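Local coordinates for protein dipeptide Epimerase (Enterococcus faecalis V583, PDB 3JVA) that belongs to the mandelate racemase/muconate lactonizing enzyme branch of the enolase superfamily and carries a magnesium ion in its barrel domain, at residues I52-E57 / G291-E296; A60-T65 / P96-A101; F79-I84 / D108-K113; I263-M266 / G270-E273; H272-I277 / A305-A310. All blocks are in the same frame, centred on the assembly; numbering follows the deposited sequence.

Contact 1: residues I52-E57 / G291-E296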
# COMPACT_ATOMS: atom_id res chain seq x y z
N ILE B 52 14.06 -33.65 14.32
CA ILE B 52 14.80 -33.34 13.10
C ILE B 52 13.92 -32.96 11.91
O ILE B 52 14.24 -32.02 11.18
CB ILE B 52 15.74 -34.52 12.73
CG1 ILE B 52 16.70 -34.09 11.62
CG2 ILE B 52 14.92 -35.73 12.29
CD1 ILE B 52 17.82 -35.08 11.36
N PHE B 53 12.81 -33.66 11.74
CA PHE B 53 11.90 -33.38 10.63
C PHE B 53 11.07 -32.11 10.78
O PHE B 53 10.45 -31.66 9.82
CB PHE B 53 10.98 -34.59 10.42
CG PHE B 53 10.27 -35.03 11.67
CD1 PHE B 53 9.09 -34.42 12.07
CD2 PHE B 53 10.82 -36.03 12.47
CE1 PHE B 53 8.46 -34.80 13.25
CE2 PHE B 53 10.20 -36.41 13.66
CZ PHE B 53 9.02 -35.80 14.05
N ILE B 54 11.07 -31.52 11.98
CA ILE B 54 10.32 -30.29 12.23
C ILE B 54 11.21 -29.08 12.49
O ILE B 54 11.05 -28.04 11.86
CB ILE B 54 9.37 -30.43 13.45
CG1 ILE B 54 8.26 -31.43 13.14
CG2 ILE B 54 8.76 -29.07 13.79
CD1 ILE B 54 7.30 -31.66 14.29
N THR B 55 12.15 -29.23 13.41
CA THR B 55 13.05 -28.13 13.76
C THR B 55 14.49 -28.36 13.32
O THR B 55 15.30 -27.44 13.37
CB THR B 55 13.07 -27.91 15.28
OG1 THR B 55 13.55 -29.10 15.92
CG2 THR B 55 11.69 -27.58 15.80
N GLY B 56 14.80 -29.58 12.91
CA GLY B 56 16.16 -29.91 12.51
C GLY B 56 16.99 -30.28 13.73
O GLY B 56 18.13 -30.73 13.61
N GLU B 57 16.42 -30.11 14.92
CA GLU B 57 17.11 -30.42 16.17
C GLU B 57 17.35 -31.93 16.33
O GLU B 57 16.43 -32.73 16.17
CB GLU B 57 16.31 -29.90 17.37
CG GLU B 57 16.12 -28.39 17.40
CD GLU B 57 17.37 -27.65 17.84
OE1 GLU B 57 17.41 -27.20 19.01
OE2 GLU B 57 18.31 -27.52 17.02
N GLY B 291 1.27 -27.33 21.87
CA GLY B 291 1.42 -28.73 21.52
C GLY B 291 2.70 -29.35 22.06
O GLY B 291 3.31 -28.82 23.00
N CYS B 292 3.11 -30.46 21.46
CA CYS B 292 4.31 -31.16 21.90
C CYS B 292 4.99 -31.88 20.75
O CYS B 292 4.40 -32.05 19.67
CB CYS B 292 3.97 -32.17 23.01
SG CYS B 292 2.79 -33.45 22.52
N MET B 293 6.23 -32.31 20.98
CA MET B 293 7.01 -33.03 19.98
C MET B 293 6.78 -34.52 20.16
O MET B 293 6.36 -34.98 21.22
CB MET B 293 8.51 -32.75 20.17
CG MET B 293 8.88 -31.29 20.25
SD MET B 293 8.44 -30.37 18.78
CE MET B 293 9.64 -31.01 17.63
N ALA B 294 7.05 -35.28 19.10
CA ALA B 294 6.90 -36.73 19.13
C ALA B 294 7.94 -37.31 20.08
O ALA B 294 7.74 -38.38 20.67
CB ALA B 294 7.10 -37.31 17.72
N GLU B 295 9.05 -36.59 20.25
CA GLU B 295 10.12 -37.07 21.11
C GLU B 295 10.35 -36.37 22.44
O GLU B 295 11.48 -36.28 22.91
CB GLU B 295 11.43 -37.15 20.32
CG GLU B 295 11.33 -38.07 19.11
CD GLU B 295 12.64 -38.76 18.76
OE1 GLU B 295 13.11 -39.60 19.56
OE2 GLU B 295 13.20 -38.45 17.68
N GLU B 296 9.29 -35.83 23.05
CA GLU B 296 9.46 -35.23 24.37
C GLU B 296 8.64 -36.07 25.33
O GLU B 296 7.81 -36.89 24.92
CB GLU B 296 9.07 -33.75 24.42
CG GLU B 296 7.64 -33.39 24.13
CD GLU B 296 7.45 -31.88 24.22
OE1 GLU B 296 7.59 -31.33 25.33
OE2 GLU B 296 7.20 -31.25 23.17
O HOH W 1 14.29 -36.08 15.89
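Met293 brings its terminal methyl, CE, up to the 52-57 loop, where it lies 4.1 Å from CD1 of Ile54. Its CB does not set off directly at that loop; successive bends at chi2 and chi3 (-60° and -72°) carry the methyl across, and CG2 of Thr55 also borders it. Ile54 reaches out the other way, its CG1 branch extended to CD1, so that the two side chains slide past one another in opposite directions. The ring of Phe53 adds a second patch: its CZ is 4.4 Å from CB of Ala294, which stands at the ring edge near the plane. Phe19 and Ile26 of the same chain pack on this ring as well, together with Lys90 of the second subunit. Each loop has a side-chain bond of its own. Thr55 OG1 accepts from Glu57 N in an ST turn (3.2 Å) and is also bonded to Gly51 O; across the type I turn from Met293 to Glu296, the Glu296 side chain folds back and its OE2 accepts from Met293 N through the anti lone pair (2.6 Å). A water links Ile52 N to Glu295 OE2. With the nearest atoms of the Ile54 side chain about 3 Å from a bound glycerol and about 7 Å from the magnesium ion, this is the domain interface characteristic of the enolase superfamily, an N-terminal-domain loop covering the barrel's strand ends beside the metal site.

Contact 2: residues A60-T65 / P96-A101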
# COMPACT_ATOMS: atom_id res chain seq x y z
N ALA B 60 22.02 -35.54 19.44
CA ALA B 60 23.46 -35.29 19.58
C ALA B 60 23.78 -33.79 19.62
O ALA B 60 24.59 -33.34 20.44
CB ALA B 60 24.22 -35.96 18.44
N GLY B 61 23.15 -33.02 18.73
CA GLY B 61 23.40 -31.59 18.71
C GLY B 61 22.83 -30.92 19.94
O GLY B 61 23.42 -29.98 20.49
N THR B 62 21.67 -31.39 20.39
CA THR B 62 21.03 -30.81 21.57
C THR B 62 21.87 -31.07 22.82
O THR B 62 22.03 -30.19 23.66
CB THR B 62 19.62 -31.38 21.74
OG1 THR B 62 18.83 -31.01 20.61
CG2 THR B 62 18.96 -30.82 23.01
N LEU B 63 22.40 -32.29 22.94
CA LEU B 63 23.23 -32.61 24.09
C LEU B 63 24.48 -31.73 24.10
O LEU B 63 24.84 -31.17 25.13
CB LEU B 63 23.62 -34.09 24.07
CG LEU B 63 22.50 -35.09 24.35
CD1 LEU B 63 22.98 -36.51 24.08
CD2 LEU B 63 22.03 -34.95 25.81
N GLU B 64 25.13 -31.60 22.94
CA GLU B 64 26.33 -30.78 22.85
C GLU B 64 26.05 -29.33 23.23
O GLU B 64 26.80 -28.71 24.00
CB GLU B 64 26.93 -30.85 21.44
CG GLU B 64 28.06 -29.84 21.21
CD GLU B 64 28.85 -30.08 19.92
OE1 GLU B 64 28.26 -30.54 18.92
OE2 GLU B 64 30.06 -29.77 19.90
N THR B 65 24.97 -28.77 22.69
CA THR B 65 24.63 -27.39 22.97
C THR B 65 24.28 -27.18 24.44
O THR B 65 24.71 -26.20 25.05
CB THR B 65 23.46 -26.91 22.09
OG1 THR B 65 23.81 -27.07 20.71
CG2 THR B 65 23.13 -25.45 22.37
N PRO B 96 16.37 -24.30 19.69
CA PRO B 96 15.18 -24.33 20.54
C PRO B 96 15.08 -25.49 21.52
O PRO B 96 14.61 -25.32 22.64
CB PRO B 96 14.03 -24.30 19.53
CG PRO B 96 14.64 -24.89 18.27
CD PRO B 96 16.01 -24.27 18.26
N ALA B 97 15.52 -26.68 21.12
CA ALA B 97 15.46 -27.83 22.02
C ALA B 97 16.39 -27.61 23.21
O ALA B 97 15.97 -27.78 24.36
CB ALA B 97 15.84 -29.11 21.28
N ALA B 98 17.64 -27.23 22.94
CA ALA B 98 18.62 -27.01 24.00
C ALA B 98 18.23 -25.83 24.90
O ALA B 98 18.35 -25.91 26.12
CB ALA B 98 20.01 -26.78 23.40
N LYS B 99 17.78 -24.74 24.29
CA LYS B 99 17.38 -23.57 25.08
C LYS B 99 16.16 -23.88 25.96
O LYS B 99 16.08 -23.42 27.09
CB LYS B 99 17.09 -22.39 24.15
CG LYS B 99 18.34 -21.94 23.40
CD LYS B 99 18.10 -20.74 22.50
CE LYS B 99 19.39 -20.40 21.74
NZ LYS B 99 19.23 -19.25 20.79
N ALA B 100 15.23 -24.66 25.44
CA ALA B 100 14.05 -25.02 26.22
C ALA B 100 14.45 -25.86 27.44
O ALA B 100 13.90 -25.69 28.52
CB ALA B 100 13.06 -25.81 25.35
N ALA B 101 15.40 -26.76 27.25
CA ALA B 101 15.84 -27.63 28.34
C ALA B 101 16.37 -26.79 29.51
O ALA B 101 16.00 -27.01 30.66
CB ALA B 101 16.92 -28.59 27.84
O HOH W 2 19.52 -28.19 20.27
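Thr62 and Ala97 meet through a hydroxyl laid against a methyl. CB of Thr62 carries its two branches to helix 96-114. OG1, placed beside its own backbone N (chi1 -63°), comes within 3.6 Å of Ala97 CB; it hydrogen-bonds to Thr58 O one turn back and accepts from a water at 2.9 Å. That water in turn takes a weak bond, 3.4 Å, from Ala98 N in the first turn of the partner helix. The other branch, CG2, ends over the backbone of the same turn, 3.8 Å from Ala98 N, and lies close to the CA of Ala98 too. Helices 59-73 and 96-114 belong to the N-terminal domain of the family, a helical layer set against an antiparallel sheet; Ala32 of strand 29-38 touches Thr62 from that sheet. Their segments run with a 45° angle between N-to-C directions and axes 8.6 Å apart, the small alanine methyls allowing the threonines to approach the opposing helix directly. One turn further on, Thr65 puts CG2 against Ala98 CB at 3.5 Å, its CB following at 3.7 Å. Ala98 CB also meets Ile66 and Phe69 of helix 59-73. On another side of helix 59-73, Glu64 OE1 accepts from Ala60 N of the second subunit.

Contact 3: residues F79-I84 / D108-K113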
# COMPACT_ATOMS: atom_id res chain seq x y z
N PHE B 79 16.51 -17.04 38.49
CA PHE B 79 15.48 -16.02 38.30
C PHE B 79 15.88 -15.02 37.22
O PHE B 79 15.02 -14.34 36.65
CB PHE B 79 15.21 -15.30 39.61
CG PHE B 79 14.26 -16.03 40.51
CD1 PHE B 79 12.89 -16.01 40.24
CD2 PHE B 79 14.73 -16.78 41.57
CE1 PHE B 79 12.00 -16.74 41.03
CE2 PHE B 79 13.85 -17.51 42.37
CZ PHE B 79 12.48 -17.49 42.09
N ASN B 80 17.17 -14.93 36.96
CA ASN B 80 17.66 -14.02 35.93
C ASN B 80 17.48 -14.72 34.59
O ASN B 80 18.44 -14.99 33.86
CB ASN B 80 19.14 -13.70 36.17
CG ASN B 80 19.62 -12.53 35.34
OD1 ASN B 80 18.91 -12.05 34.45
ND2 ASN B 80 20.83 -12.05 35.63
N ILE B 81 16.22 -15.01 34.27
CA ILE B 81 15.89 -15.70 33.03
C ILE B 81 16.24 -14.81 31.83
O ILE B 81 16.52 -15.30 30.73
CB ILE B 81 14.38 -16.09 33.01
CG1 ILE B 81 14.09 -17.01 31.82
CG2 ILE B 81 13.51 -14.85 32.96
CD1 ILE B 81 14.78 -18.37 31.90
N GLU B 82 16.24 -13.50 32.06
CA GLU B 82 16.59 -12.53 31.04
C GLU B 82 18.04 -12.74 30.60
O GLU B 82 18.33 -12.84 29.41
CB GLU B 82 16.40 -11.11 31.58
CG GLU B 82 14.93 -10.69 31.71
CD GLU B 82 14.31 -10.29 30.38
OE1 GLU B 82 14.61 -9.18 29.89
OE2 GLU B 82 13.53 -11.08 29.82
N LYS B 83 18.95 -12.83 31.56
CA LYS B 83 20.36 -13.04 31.23
C LYS B 83 20.63 -14.45 30.74
O LYS B 83 21.43 -14.67 29.84
CB LYS B 83 21.27 -12.73 32.43
CG LYS B 83 22.75 -12.88 32.11
CD LYS B 83 23.65 -12.46 33.28
CE LYS B 83 25.13 -12.66 32.93
NZ LYS B 83 26.06 -12.18 34.01
N ILE B 84 19.95 -15.43 31.34
CA ILE B 84 20.17 -16.80 30.93
C ILE B 84 19.86 -16.95 29.43
O ILE B 84 20.62 -17.60 28.71
CB ILE B 84 19.32 -17.78 31.79
CG1 ILE B 84 19.92 -17.84 33.20
CG2 ILE B 84 19.30 -19.17 31.16
CD1 ILE B 84 19.06 -18.53 34.23
N ASP B 108 11.59 -24.30 36.81
CA ASP B 108 11.30 -25.30 37.85
C ASP B 108 11.97 -24.81 39.13
O ASP B 108 11.37 -24.84 40.21
CB ASP B 108 11.84 -26.67 37.43
CG ASP B 108 11.43 -27.78 38.39
OD1 ASP B 108 10.46 -27.59 39.16
OD2 ASP B 108 12.07 -28.86 38.37
N LEU B 109 13.21 -24.34 39.00
CA LEU B 109 13.97 -23.83 40.14
C LEU B 109 13.29 -22.59 40.74
O LEU B 109 13.28 -22.41 41.95
CB LEU B 109 15.41 -23.49 39.73
CG LEU B 109 16.38 -24.68 39.65
CD1 LEU B 109 17.70 -24.24 39.03
CD2 LEU B 109 16.61 -25.25 41.06
N MET B 110 12.73 -21.73 39.89
CA MET B 110 12.04 -20.55 40.39
C MET B 110 10.87 -20.98 41.28
O MET B 110 10.66 -20.43 42.37
CB MET B 110 11.50 -19.71 39.23
CG MET B 110 12.57 -18.98 38.43
SD MET B 110 11.82 -17.85 37.23
CE MET B 110 12.83 -18.21 35.76
N GLY B 111 10.11 -21.97 40.82
CA GLY B 111 8.98 -22.45 41.60
C GLY B 111 9.43 -23.07 42.91
O GLY B 111 8.83 -22.84 43.97
N GLN B 112 10.50 -23.85 42.86
CA GLN B 112 11.01 -24.50 44.05
C GLN B 112 11.50 -23.48 45.09
O GLN B 112 11.22 -23.64 46.27
CB GLN B 112 12.12 -25.48 43.68
CG GLN B 112 11.58 -26.69 42.92
CD GLN B 112 12.63 -27.73 42.64
OE1 GLN B 112 13.37 -28.15 43.53
NE2 GLN B 112 12.69 -28.18 41.39
N LYS B 113 12.19 -22.44 44.64
CA LYS B 113 12.68 -21.42 45.56
C LYS B 113 11.54 -20.59 46.14
O LYS B 113 11.55 -20.25 47.33
CB LYS B 113 13.67 -20.49 44.85
CG LYS B 113 14.28 -19.42 45.75
CD LYS B 113 15.09 -20.03 46.89
CE LYS B 113 15.83 -18.96 47.69
NZ LYS B 113 16.57 -19.53 48.85
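A Met-aromatic contact joins Met110, on helix 96-114, to Phe79, just ahead of helix 81-91 in the N-terminal domain. The methionine lies across one face of the ring: its CG sits 3.7 Å from the centroid, 24° off the normal, in a CH-pi contact. The sulfur is farther out and oblique, SD being 4.5 Å from the centroid. Beyond it the chain bends at chi3 (-135°), and the terminal CE ends 3.8 Å from CB of Ile81, bridging the ring and the first turn of helix 81-91. At the ring edge, nearly in its plane, comes Lys113, whose CG is 3.9 Å from Phe79 CE2 and whose chain crosses the ring side chain at about a right angle. Its charged end pairs with Glu40 instead. Phe79 CZ also reaches the main chain, 3.5 Å from Met110 O. Asn80, at the N-cap, accepts from Lys83 N through OD1 at 3.0 Å, the donor lying above the carbonyl plane. Ile81 packs on Tyr107 and His272, while Leu109 touches strand 29-38 and Leu116 of the third subunit packs on Phe79, so the contact lies between the domain's sheet, the barrel helix 271-284 and the subunit interface.

Contact 4: residues I263-M266 / G270-E273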
# COMPACT_ATOMS: atom_id res chain seq x y z
N ILE B 263 1.80 -23.01 19.81
CA ILE B 263 3.10 -22.88 20.46
C ILE B 263 3.63 -24.25 20.86
O ILE B 263 2.86 -25.12 21.26
CB ILE B 263 2.98 -22.07 21.78
CG1 ILE B 263 2.46 -20.66 21.52
CG2 ILE B 263 4.33 -22.05 22.50
CD1 ILE B 263 2.09 -19.91 22.80
N LYS B 264 4.94 -24.44 20.73
CA LYS B 264 5.58 -25.67 21.20
C LYS B 264 6.87 -25.20 21.86
O LYS B 264 7.66 -24.49 21.25
CB LYS B 264 5.89 -26.65 20.07
CG LYS B 264 4.65 -27.33 19.52
CD LYS B 264 5.00 -28.36 18.46
CE LYS B 264 3.72 -28.93 17.83
NZ LYS B 264 4.03 -29.92 16.76
N LEU B 265 7.08 -25.58 23.12
CA LEU B 265 8.29 -25.15 23.82
C LEU B 265 9.57 -25.56 23.09
O LEU B 265 10.56 -24.83 23.12
CB LEU B 265 8.31 -25.71 25.25
CG LEU B 265 7.16 -25.27 26.17
CD1 LEU B 265 7.41 -25.79 27.57
CD2 LEU B 265 7.05 -23.74 26.18
N MET B 266 9.54 -26.70 22.41
CA MET B 266 10.71 -27.19 21.69
C MET B 266 10.93 -26.50 20.34
O MET B 266 11.89 -26.80 19.64
CB MET B 266 10.63 -28.71 21.50
CG MET B 266 10.48 -29.49 22.80
SD MET B 266 11.66 -29.02 24.13
CE MET B 266 10.72 -29.56 25.59
N GLY B 270 11.63 -22.59 24.93
CA GLY B 270 11.22 -22.44 26.32
C GLY B 270 10.06 -21.55 26.68
O GLY B 270 9.49 -20.86 25.83
N ILE B 271 9.73 -21.56 27.97
CA ILE B 271 8.62 -20.78 28.50
C ILE B 271 8.81 -19.29 28.30
O ILE B 271 7.86 -18.58 27.97
CB ILE B 271 8.43 -21.09 30.01
CG1 ILE B 271 7.94 -22.54 30.17
CG2 ILE B 271 7.44 -20.12 30.65
CD1 ILE B 271 7.99 -23.07 31.60
N HIS B 272 10.03 -18.80 28.49
CA HIS B 272 10.31 -17.37 28.33
C HIS B 272 9.84 -16.84 26.97
O HIS B 272 9.22 -15.77 26.88
CB HIS B 272 11.81 -17.13 28.50
CG HIS B 272 12.19 -15.68 28.51
ND1 HIS B 272 12.04 -14.87 29.61
CD2 HIS B 272 12.74 -14.90 27.54
CE1 HIS B 272 12.49 -13.66 29.33
NE2 HIS B 272 12.92 -13.65 28.08
N GLU B 273 10.14 -17.58 25.90
CA GLU B 273 9.76 -17.18 24.56
C GLU B 273 8.28 -17.47 24.30
O GLU B 273 7.59 -16.70 23.62
CB GLU B 273 10.63 -17.91 23.52
CG GLU B 273 10.44 -17.43 22.08
CD GLU B 273 11.12 -16.09 21.81
OE1 GLU B 273 11.84 -15.57 22.69
OE2 GLU B 273 10.93 -15.56 20.69
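The peptide plane between Gly270 and Ile271 carries the CD2 methyl of Leu265 on one face, 3.8 Å from Gly270 C, and the same methyl is equally near Gly270 O. The second flat group is the carbonyl of Leu265: Gly270 N donates to its oxygen at 3.1 Å, lying in the carbonyl plane on a lone pair with a C=O...donor angle of 137°. Leu265 thus grips the glycine twice, by its main chain and by its side chain. The side chain gets there because CG is anti to its carbonyl carbon (chi1 -61°), beside the backbone N. Its other methyl, CD1, runs alongside Ile271, 4.2 Å from CG1 of Ile271, the two side chains pointing the same way. Gly270, the N-cap residue of helix 271-284, has backbone angles (phi 114°) at which a CB would run into the carbonyl O of the preceding residue. Asp103, on helix 96-114, accepts from Ile271 N at that helix start, and Ile104 from the same helix covers Leu265. The bond runs from Gly270 back to the residue five places earlier, tying helix 265-268 to the next helix; buried among aliphatic groups, it is probably shielded from water, which would strengthen it.

Contact 5: residues H272-I277 / A305-A310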
# COMPACT_ATOMS: atom_id res chain seq x y z
N HIS B 272 10.03 -18.80 28.49
CA HIS B 272 10.31 -17.37 28.33
C HIS B 272 9.84 -16.84 26.97
O HIS B 272 9.22 -15.77 26.88
CB HIS B 272 11.81 -17.13 28.50
CG HIS B 272 12.19 -15.68 28.51
ND1 HIS B 272 12.04 -14.87 29.61
CD2 HIS B 272 12.74 -14.90 27.54
CE1 HIS B 272 12.49 -13.66 29.33
NE2 HIS B 272 12.92 -13.65 28.08
N GLU B 273 10.14 -17.58 25.90
CA GLU B 273 9.76 -17.18 24.56
C GLU B 273 8.28 -17.47 24.30
O GLU B 273 7.59 -16.70 23.62
CB GLU B 273 10.63 -17.91 23.52
CG GLU B 273 10.44 -17.43 22.08
CD GLU B 273 11.12 -16.09 21.81
OE1 GLU B 273 11.84 -15.57 22.69
OE2 GLU B 273 10.93 -15.56 20.69
N ALA B 274 7.79 -18.58 24.85
CA ALA B 274 6.38 -18.94 24.68
C ALA B 274 5.48 -17.83 25.24
O ALA B 274 4.42 -17.53 24.68
CB ALA B 274 6.09 -20.26 25.39
N LEU B 275 5.89 -17.23 26.35
CA LEU B 275 5.11 -16.15 26.93
C LEU B 275 5.00 -14.98 25.96
O LEU B 275 3.94 -14.36 25.84
CB LEU B 275 5.73 -15.70 28.25
CG LEU B 275 5.46 -16.64 29.43
CD1 LEU B 275 6.38 -16.27 30.60
CD2 LEU B 275 3.99 -16.57 29.83
N LYS B 276 6.10 -14.67 25.28
CA LYS B 276 6.11 -13.56 24.31
C LYS B 276 5.14 -13.86 23.18
O LYS B 276 4.36 -13.00 22.77
CB LYS B 276 7.50 -13.37 23.72
CG LYS B 276 8.57 -12.93 24.71
CD LYS B 276 9.89 -12.77 23.99
CE LYS B 276 11.02 -12.42 24.93
NZ LYS B 276 12.32 -12.42 24.18
N ILE B 277 5.20 -15.08 22.67
CA ILE B 277 4.31 -15.48 21.59
C ILE B 277 2.85 -15.30 22.00
O ILE B 277 2.06 -14.69 21.28
CB ILE B 277 4.53 -16.95 21.17
CG1 ILE B 277 5.92 -17.10 20.53
CG2 ILE B 277 3.44 -17.38 20.18
CD1 ILE B 277 6.37 -18.55 20.32
N ALA B 305 2.04 -27.76 30.31
CA ALA B 305 0.75 -27.78 30.99
C ALA B 305 0.63 -26.64 32.01
O ALA B 305 -0.41 -26.01 32.12
CB ALA B 305 0.54 -29.13 31.67
N HIS B 306 1.71 -26.38 32.75
CA HIS B 306 1.69 -25.28 33.72
C HIS B 306 1.49 -23.96 32.99
O HIS B 306 0.73 -23.10 33.43
CB HIS B 306 3.00 -25.26 34.52
CG HIS B 306 3.01 -26.22 35.67
ND1 HIS B 306 2.67 -25.85 36.95
CD2 HIS B 306 3.27 -27.55 35.72
CE1 HIS B 306 2.72 -26.91 37.74
NE2 HIS B 306 3.08 -27.96 37.02
N LEU B 307 2.18 -23.80 31.86
CA LEU B 307 2.05 -22.58 31.07
C LEU B 307 0.63 -22.43 30.52
O LEU B 307 0.04 -21.36 30.59
CB LEU B 307 3.04 -22.60 29.90
CG LEU B 307 2.92 -21.40 28.96
CD1 LEU B 307 3.15 -20.10 29.73
CD2 LEU B 307 3.92 -21.54 27.83
N ALA B 308 0.11 -23.51 29.95
CA ALA B 308 -1.23 -23.50 29.37
C ALA B 308 -2.27 -23.16 30.44
O ALA B 308 -3.14 -22.32 30.23
CB ALA B 308 -1.54 -24.85 28.74
N ALA B 309 -2.17 -23.82 31.59
CA ALA B 309 -3.12 -23.56 32.66
C ALA B 309 -3.02 -22.12 33.17
O ALA B 309 -4.02 -21.51 33.51
CB ALA B 309 -2.87 -24.53 33.81
N ALA B 310 -1.80 -21.59 33.20
CA ALA B 310 -1.57 -20.24 33.71
C ALA B 310 -2.02 -19.08 32.83
O ALA B 310 -2.40 -18.03 33.34
CB ALA B 310 -0.09 -20.07 34.05
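Leu307 spreads its two methyls over neighbouring residues of helix 271-284. CD2 presses on CB of Ala274 at 3.5 Å, and CD1 is 3.6 Å from CD2 of Leu275, so both prongs of the isobutyl group are in use. CG swings anti to the backbone N (chi1 176°), which carries it out from helix 298-310 toward its partner. Leu275 approaches differently: its CB sets off along the flank of its helix, and only with CG placed beside the backbone N (chi1 -77°) does the end turn in to meet Leu307. The two leucines cross obliquely, touching through one methyl of each, with Leu275 CG a little behind at 4.2 Å from Leu307 CD1. Ala274 is the shorter partner; its single methyl is shared, since Leu265 and Cys268 of helix 265-268 also pack on it. The polar residues of the turn look elsewhere: Glu273 OE2 accepts from Ala246 N, and Lys276 NZ makes a long, weak ion pair, 3.5 Å, with Glu273 OE1. Helices 271-284 and 298-310 follow barrel strands 260-263 and 287-290, adjacent parallel strands, and so stand next to each other in the outer ring of a TIM-barrel-like domain. Leu275 also touches Gln311 just beyond the end of helix 298-310. Across the contact the interaction is wholly aliphatic and rests on the burial of methyl groups, so that between these segments the fit depends on shape and not on directional bonds.

In the fold
Contacts 2 and 3 belong to the N-terminal domain and share helix 96-114, their centres 18 Å apart. Contacts 4 and 5 lie in the barrel, with centres 7 Å apart, and share His272 and Glu273 on helix 271-284. Contact 1 closes a long loop of chain that joins the domains and has contacts 2, 3 and 4 nested within it; its 291-296 segment falls between the two segments of contact 5 along the chain, so the two contacts cross. Glu57 of contact 1 reaches Ala97 of contact 2, and Ala100 of contact 2 packs on contact 4. Helix 96-114 therefore links the helical layer of one domain to the barrel, while contacts 1 and 2 also meet the second subunit and contacts 3 and 5 the third.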